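Melibiose/raffinose/stachyose-binding protein MelE (Bacillus subtilis subsp. subtilis str. 168, PDB 4R6H) binds melibiose, raffinose and stachyose and serves as the solute-binding component of the ABC transporter that imports these sugars. Local coordinates at residues Q140-L152 / P283-I295. Sequence-based numbering, arbitrary orientation.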
ATOM      1  N   GLN A 140       4.893   7.401   2.707  1.00 17.89           N
ATOM      2  CA  GLN A 140       4.929   6.536   1.553  1.00 17.69           C
ATOM      3  C   GLN A 140       4.886   5.090   1.986  1.00 17.74           C
ATOM      4  O   GLN A 140       5.401   4.756   3.039  1.00 20.60           O
ATOM      5  CB  GLN A 140       6.198   6.769   0.752  1.00 21.64           C
ATOM      6  CG  GLN A 140       7.470   6.683   1.557  1.00 18.87           C
ATOM      7  CD  GLN A 140       8.709   6.846   0.691  1.00 21.79           C
ATOM      8  OE1 GLN A 140       8.948   6.016  -0.226  1.00 22.68           O
ATOM      9  NE2 GLN A 140       9.479   7.884   0.955  1.00 21.28           N
ATOM     10  N   ALA A 141       4.310   4.263   1.139  1.00 18.92           N
ATOM     11  CA  ALA A 141       4.190   2.851   1.413  1.00 17.65           C
ATOM     12  C   ALA A 141       5.261   2.089   0.652  1.00 18.97           C
ATOM     13  O   ALA A 141       5.514   2.393  -0.533  1.00 18.71           O
ATOM     14  CB  ALA A 141       2.832   2.320   0.989  1.00 17.70           C
ATOM     15  N   LYS A 142       5.865   1.100   1.316  1.00 16.96           N
ATOM     16  CA  LYS A 142       6.876   0.246   0.703  1.00 16.33           C
ATOM     17  C   LYS A 142       6.678  -1.165   1.239  1.00 16.66           C
ATOM     18  O   LYS A 142       7.186  -1.508   2.312  1.00 16.87           O
ATOM     19  CB  LYS A 142       8.296   0.755   0.930  1.00 17.10           C
ATOM     20  CG  LYS A 142       8.666   1.986   0.111  1.00 18.41           C
ATOM     21  CD  LYS A 142      10.142   2.346   0.199  1.00 19.60           C
ATOM     22  CE  LYS A 142      10.528   3.022   1.504  1.00 22.18           C
ATOM     23  NZ  LYS A 142      11.965   3.449   1.424  1.00 21.35           N
ATOM     24  N   ASP A 143       5.961  -1.996   0.468  1.00 16.56           N
ATOM     25  CA  ASP A 143       5.519  -3.319   0.897  1.00 15.16           C
ATOM     26  C   ASP A 143       6.273  -4.425   0.170  1.00 16.26           C
ATOM     27  O   ASP A 143       6.504  -4.386  -1.080  1.00 17.06           O
ATOM     28  CB  ASP A 143       4.028  -3.491   0.616  1.00 17.52           C
ATOM     29  CG  ASP A 143       3.150  -2.667   1.525  1.00 23.95           C
ATOM     30  OD1 ASP A 143       3.550  -2.338   2.665  1.00 21.68           O
ATOM     31  OD2 ASP A 143       2.010  -2.373   1.093  1.00 25.36           O
ATOM     32  N   GLY A 144       6.635  -5.434   0.971  1.00 16.48           N
ATOM     33  CA  GLY A 144       7.170  -6.684   0.488  1.00 16.85           C
ATOM     34  C   GLY A 144       6.627  -7.817   1.324  1.00 17.38           C
ATOM     35  O   GLY A 144       5.391  -8.029   1.407  1.00 17.87           O
ATOM     36  N   LEU A 145       7.544  -8.520   1.997  1.00 17.21           N
ATOM     37  CA  LEU A 145       7.195  -9.597   2.898  1.00 16.57           C
ATOM     38  C   LEU A 145       7.747  -9.308   4.293  1.00 16.15           C
ATOM     39  O   LEU A 145       8.910  -8.847   4.414  1.00 18.71           O
ATOM     40  CB  LEU A 145       7.811 -10.917   2.416  1.00 15.83           C
ATOM     41  CG  LEU A 145       7.432 -11.387   1.039  1.00 17.01           C
ATOM     42  CD1 LEU A 145       8.264 -12.572   0.612  1.00 22.41           C
ATOM     43  CD2 LEU A 145       5.969 -11.775   0.982  1.00 20.22           C
ATOM     44  N   ALA A 146       6.968  -9.627   5.304  1.00 15.42           N
ATOM     45  CA  ALA A 146       7.427  -9.606   6.684  1.00 16.65           C
ATOM     46  C   ALA A 146       7.881 -11.005   7.080  1.00 18.14           C
ATOM     47  O   ALA A 146       7.344 -12.007   6.610  1.00 16.98           O
ATOM     48  CB  ALA A 146       6.340  -9.140   7.607  1.00 17.17           C
ATOM     49  N   TYR A 147       8.898 -11.092   7.956  1.00 16.69           N
ATOM     50  CA  TYR A 147       9.432 -12.388   8.287  1.00 16.51           C
ATOM     51  C   TYR A 147      10.074 -12.392   9.664  1.00 17.56           C
ATOM     52  O   TYR A 147      10.494 -11.358  10.173  1.00 16.26           O
ATOM     53  CB  TYR A 147      10.464 -12.837   7.248  1.00 17.26           C
ATOM     54  CG  TYR A 147      11.743 -12.049   7.272  1.00 16.56           C
ATOM     55  CD1 TYR A 147      11.824 -10.757   6.748  1.00 16.79           C
ATOM     56  CD2 TYR A 147      12.879 -12.553   7.902  1.00 18.94           C
ATOM     57  CE1 TYR A 147      13.014 -10.029   6.800  1.00 18.00           C
ATOM     58  CE2 TYR A 147      14.042 -11.845   7.937  1.00 17.50           C
ATOM     59  CZ  TYR A 147      14.110 -10.585   7.384  1.00 18.47           C
ATOM     60  OH  TYR A 147      15.279  -9.828   7.485  1.00 21.13           O
ATOM     61  N   ASN A 148      10.158 -13.585  10.245  1.00 16.72           N
ATOM     62  CA  ASN A 148      10.795 -13.806  11.543  1.00 16.54           C
ATOM     63  C   ASN A 148      12.276 -14.028  11.330  1.00 18.35           C
ATOM     64  O   ASN A 148      12.681 -15.037  10.776  1.00 17.78           O
ATOM     65  CB  ASN A 148      10.138 -15.003  12.215  1.00 16.60           C
ATOM     66  CG  ASN A 148      10.671 -15.278  13.580  1.00 18.59           C
ATOM     67  OD1 ASN A 148      11.888 -15.185  13.818  1.00 18.64           O
ATOM     68  ND2 ASN A 148       9.785 -15.658  14.484  1.00 18.49           N
ATOM     69  N   ARG A 149      13.087 -13.045  11.714  1.00 16.81           N
ATOM     70  CA  ARG A 149      14.529 -13.092  11.458  0.50 17.96           C
ATOM     71  C   ARG A 149      15.194 -14.312  12.103  1.00 17.40           C
ATOM     72  O   ARG A 149      16.047 -14.959  11.482  1.00 19.19           O
ATOM     73  CB  ARG A 149      15.192 -11.832  11.969  0.50 16.12           C
ATOM     74  CG  ARG A 149      14.672 -10.518  11.401  0.50 17.47           C
ATOM     75  CD  ARG A 149      15.448  -9.357  12.014  0.50 19.68           C
ATOM     76  NE  ARG A 149      14.995  -8.025  11.651  0.50 27.82           N
ATOM     77  CZ  ARG A 149      15.461  -7.302  10.628  0.50 21.71           C
ATOM     78  NH1 ARG A 149      14.968  -6.099  10.473  0.50 23.50           N
ATOM     79  NH2 ARG A 149      16.419  -7.742   9.816  0.50 31.23           N
ATOM     80  N   ASN A 150      14.770 -14.636  13.308  1.00 18.60           N
ATOM     81  CA  ASN A 150      15.385 -15.720  14.059  1.00 20.52           C
ATOM     82  C   ASN A 150      15.103 -17.070  13.403  1.00 18.87           C
ATOM     83  O   ASN A 150      15.990 -17.927  13.377  1.00 22.60           O
ATOM     84  CB  ASN A 150      14.841 -15.666  15.483  1.00 25.06           C
ATOM     85  CG  ASN A 150      14.590 -14.215  15.972  1.00 74.86           C
ATOM     86  OD1 ASN A 150      15.496 -13.593  16.522  1.00 74.31           O
ATOM     87  ND2 ASN A 150      13.368 -13.656  15.718  1.00 40.57           N
ATOM     88  N   ILE A 151      13.881 -17.241  12.855  1.00 17.20           N
ATOM     89  CA  ILE A 151      13.546 -18.498  12.207  1.00 17.11           C
ATOM     90  C   ILE A 151      14.390 -18.710  10.968  1.00 18.78           C
ATOM     91  O   ILE A 151      14.905 -19.809  10.717  1.00 19.32           O
ATOM     92  CB  ILE A 151      12.023 -18.591  11.898  1.00 16.54           C
ATOM     93  CG1 ILE A 151      11.224 -18.759  13.178  1.00 20.59           C
ATOM     94  CG2 ILE A 151      11.716 -19.721  10.943  1.00 20.77           C
ATOM     95  CD1 ILE A 151       9.725 -18.671  12.993  1.00 19.07           C
ATOM     96  N   LEU A 152      14.552 -17.664  10.158  1.00 18.69           N
ATOM     97  CA  LEU A 152      15.384 -17.796   8.991  1.00 20.11           C
ATOM     98  C   LEU A 152      16.840 -18.104   9.374  1.00 19.87           C
ATOM     99  O   LEU A 152      17.428 -18.979   8.764  1.00 20.86           O
ATOM    100  CB  LEU A 152      15.317 -16.594   8.051  1.00 19.04           C
ATOM    101  CG  LEU A 152      14.139 -16.535   7.087  1.00 25.69           C
ATOM    102  CD1 LEU A 152      12.767 -16.679   7.701  1.00 36.64           C
ATOM    103  CD2 LEU A 152      14.261 -15.311   6.199  1.00 21.76           C
ATOM    104  N   PRO A 283       9.562  -9.186  23.073  1.00 19.01           N
ATOM    105  CA  PRO A 283      10.710  -8.476  22.534  1.00 22.16           C
ATOM    106  C   PRO A 283      11.807  -9.398  22.000  1.00 23.80           C
ATOM    107  O   PRO A 283      12.680  -8.919  21.312  1.00 23.14           O
ATOM    108  CB  PRO A 283      11.214  -7.639  23.732  1.00 25.37           C
ATOM    109  CG  PRO A 283      10.647  -8.272  24.905  1.00 25.69           C
ATOM    110  CD  PRO A 283       9.364  -8.940  24.513  1.00 22.87           C
ATOM    111  N   ASN A 284      11.718 -10.700  22.288  1.00 18.11           N
ATOM    112  CA  ASN A 284      12.673 -11.638  21.777  1.00 19.80           C
ATOM    113  C   ASN A 284      12.421 -12.043  20.336  1.00 24.86           C
ATOM    114  O   ASN A 284      13.260 -12.702  19.765  1.00 29.11           O
ATOM    115  CB  ASN A 284      12.676 -12.903  22.594  1.00 21.52           C
ATOM    116  CG  ASN A 284      13.058 -12.642  24.018  1.00 24.82           C
ATOM    117  OD1 ASN A 284      14.200 -12.252  24.271  1.00 27.08           O
ATOM    118  ND2 ASN A 284      12.105 -12.746  24.929  1.00 25.95           N
ATOM    119  N   VAL A 285      11.285 -11.651  19.757  1.00 20.23           N
ATOM    120  CA  VAL A 285      11.028 -11.937  18.344  1.00 19.80           C
ATOM    121  C   VAL A 285      11.218 -10.683  17.510  1.00 18.63           C
ATOM    122  O   VAL A 285      10.574  -9.670  17.766  1.00 21.81           O
ATOM    123  CB  VAL A 285       9.581 -12.451  18.146  1.00 18.61           C
ATOM    124  CG1 VAL A 285       9.222 -12.671  16.661  1.00 19.32           C
ATOM    125  CG2 VAL A 285       9.400 -13.756  18.904  1.00 22.88           C
ATOM    126  N   LYS A 286      12.116 -10.784  16.535  1.00 20.80           N
ATOM    127  CA  LYS A 286      12.479  -9.685  15.677  1.00 22.07           C
ATOM    128  C   LYS A 286      11.880  -9.949  14.297  1.00 20.45           C
ATOM    129  O   LYS A 286      12.232 -10.941  13.626  1.00 21.88           O
ATOM    130  CB  LYS A 286      13.995  -9.552  15.529  1.00 24.20           C
ATOM    131  CG  LYS A 286      14.798  -9.473  16.829  1.00 32.33           C
ATOM    132  CD  LYS A 286      14.461  -8.243  17.658  1.00 38.34           C
ATOM    133  CE  LYS A 286      15.383  -8.117  18.877  1.00 51.98           C
ATOM    134  NZ  LYS A 286      16.798  -7.830  18.500  1.00 52.26           N
ATOM    135  N   VAL A 287      10.950  -9.105  13.910  1.00 18.06           N
ATOM    136  CA  VAL A 287      10.293  -9.171  12.591  1.00 18.80           C
ATOM    137  C   VAL A 287      10.951  -8.140  11.696  1.00 17.56           C
ATOM    138  O   VAL A 287      11.081  -6.970  12.056  1.00 19.68           O
ATOM    139  CB  VAL A 287       8.779  -8.885  12.688  1.00 22.24           C
ATOM    140  CG1 VAL A 287       8.133  -8.907  11.302  1.00 19.08           C
ATOM    141  CG2 VAL A 287       8.131  -9.900  13.631  1.00 20.88           C
ATOM    142  N   GLY A 288      11.373  -8.579  10.519  1.00 15.48           N
ATOM    143  CA  GLY A 288      11.941  -7.745   9.487  1.00 15.63           C
ATOM    144  C   GLY A 288      11.056  -7.694   8.261  1.00 16.06           C
ATOM    145  O   GLY A 288      10.072  -8.415   8.172  1.00 16.86           O
ATOM    146  N   ILE A 289      11.428  -6.826   7.330  1.00 15.84           N
ATOM    147  CA  ILE A 289      10.779  -6.799   6.010  1.00 16.71           C
ATOM    148  C   ILE A 289      11.814  -6.895   4.910  1.00 17.16           C
ATOM    149  O   ILE A 289      12.967  -6.474   5.070  1.00 16.67           O
ATOM    150  CB  ILE A 289       9.848  -5.558   5.801  1.00 15.79           C
ATOM    151  CG1 ILE A 289      10.611  -4.252   6.052  1.00 16.82           C
ATOM    152  CG2 ILE A 289       8.644  -5.665   6.704  1.00 17.58           C
ATOM    153  CD1 ILE A 289       9.931  -2.990   5.600  1.00 18.70           C
ATOM    154  N   ILE A 290      11.398  -7.481   3.796  1.00 15.80           N
ATOM    155  CA  ILE A 290      12.156  -7.522   2.565  1.00 16.24           C
ATOM    156  C   ILE A 290      11.249  -7.091   1.423  1.00 15.27           C
ATOM    157  O   ILE A 290      10.041  -7.202   1.521  1.00 16.08           O
ATOM    158  CB  ILE A 290      12.763  -8.931   2.276  1.00 17.49           C
ATOM    159  CG1 ILE A 290      11.675  -9.990   2.178  1.00 20.11           C
ATOM    160  CG2 ILE A 290      13.789  -9.277   3.334  1.00 21.18           C
ATOM    161  CD1 ILE A 290      12.269 -11.366   1.906  1.00 21.27           C
ATOM    162  N   PRO A 291      11.863  -6.622   0.316  1.00 18.16           N
ATOM    163  CA  PRO A 291      11.082  -6.241  -0.844  1.00 17.88           C
ATOM    164  C   PRO A 291      10.335  -7.454  -1.422  1.00 16.58           C
ATOM    165  O   PRO A 291      10.664  -8.615  -1.126  1.00 17.12           O
ATOM    166  CB  PRO A 291      12.142  -5.769  -1.851  1.00 21.49           C
ATOM    167  CG  PRO A 291      13.410  -5.645  -1.138  1.00 23.47           C
ATOM    168  CD  PRO A 291      13.296  -6.362   0.158  1.00 17.97           C
ATOM    169  N   THR A 292       9.367  -7.175  -2.264  1.00 15.28           N
ATOM    170  CA  THR A 292       8.640  -8.227  -2.979  1.00 16.50           C
ATOM    171  C   THR A 292       9.598  -8.936  -3.915  1.00 17.22           C
ATOM    172  O   THR A 292      10.250  -8.280  -4.725  1.00 17.57           O
ATOM    173  CB  THR A 292       7.469  -7.635  -3.797  1.00 16.93           C
ATOM    174  OG1 THR A 292       6.558  -6.968  -2.910  1.00 16.73           O
ATOM    175  CG2 THR A 292       6.693  -8.717  -4.509  1.00 18.09           C
ATOM    176  N   PRO A 293       9.711 -10.278  -3.802  1.00 15.70           N
ATOM    177  CA  PRO A 293      10.589 -10.990  -4.733  1.00 16.65           C
ATOM    178  C   PRO A 293      10.218 -10.807  -6.198  1.00 16.59           C
ATOM    179  O   PRO A 293       9.036 -10.730  -6.551  1.00 19.11           O
ATOM    180  CB  PRO A 293      10.410 -12.438  -4.316  1.00 16.31           C
ATOM    181  CG  PRO A 293      10.078 -12.393  -2.851  1.00 17.93           C
ATOM    182  CD  PRO A 293       9.197 -11.151  -2.744  1.00 17.58           C
ATOM    183  N   ALA A 294      11.252 -10.810  -7.032  1.00 17.26           N
ATOM    184  CA  ALA A 294      11.099 -10.791  -8.475  1.00 18.85           C
ATOM    185  C   ALA A 294      10.649 -12.159  -8.990  1.00 17.72           C
ATOM    186  O   ALA A 294      10.767 -13.173  -8.302  1.00 19.56           O
ATOM    187  CB  ALA A 294      12.433 -10.427  -9.112  1.00 19.98           C
ATOM    188  N   ILE A 295      10.123 -12.135 -10.217  1.00 17.07           N
ATOM    189  CA  ILE A 295       9.612 -13.342 -10.864  1.00 18.46           C
ATOM    190  C   ILE A 295      10.392 -13.708 -12.117  1.00 20.57           C
ATOM    191  O   ILE A 295      10.639 -14.900 -12.343  1.00 22.81           O
ATOM    192  CB  ILE A 295       8.095 -13.179 -11.133  1.00 17.87           C
ATOM    193  CG1 ILE A 295       7.343 -13.335  -9.807  1.00 18.84           C
ATOM    194  CG2 ILE A 295       7.545 -14.245 -12.121  1.00 21.40           C
ATOM    195  CD1 ILE A 295       5.879 -12.910  -9.847  1.00 19.77           C
TER
HETATM  196  O   HOH W   1      15.214  -7.365   6.412  1.00 20.91           O
HETATM  197  O   HOH W   2      13.449  -5.919  12.733  1.00 37.57           O
HETATM  198  O   HOH W   3      16.039 -12.356  19.423  1.00 39.81           O
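Gly288 lies against two flat side chains, the ring of Tyr147 and the guanidinium of Arg149. Gly288 N sits over one face of the ring, offset toward its rim, and Tyr147 CE1 comes 3.4 Å from Gly288 C. In one of the two conformers of Arg149, Gly288 CA rests 3.3 Å above the Arg149 guanidinium plane. A CB at Gly288 would clash with the ring and with that conformer, consistent with a glycine allowing both to come this close. At the ring's edge, in plane, a water joins Tyr147 OH to Ile289 O; another, in the same Arg149 conformer, links NH1 at the guanidinium edge to Val287 O. Tyr147 CG stands between its backbone N and carbonyl carbon (chi1 69°), which brings CE1 to 3.6 Å from Ile290 CG2.

Beneath, the strands run antiparallel. Leu145 and Ile290 exchange two backbone hydrogen bonds, as do Tyr147 and Gly288, and Arg149 N extends the pairing to Lys286 O at 3.0 Å. On the face opposite Tyr147, Ala146 meets Val287 and Ile289. Asn148 is the N-cap: its OD1 takes Ile151 N (3.0 Å) and Asn150 ND2 (2.9 Å) from opposite faces of its amide plane, while its ND2, hydrogen-bonded to Asn263, touches Val285 CG1. With alanine in place of Asn148, Ile151 N would probably lose its side-chain cap and the Asn150 amide be freer to turn.

Asp361 accepts from Ile289 N and, in this conformer, salt-bridges Arg149. In one lobe's mixed sheet of this two-lobed solute-binding fold, strand 141-148 is an inner strand, flanked along 146-148 by strands 287-291 and 265-269; its earlier residues pair with strand 303-306, and helix 192-206 packs on Thr292 and Pro293.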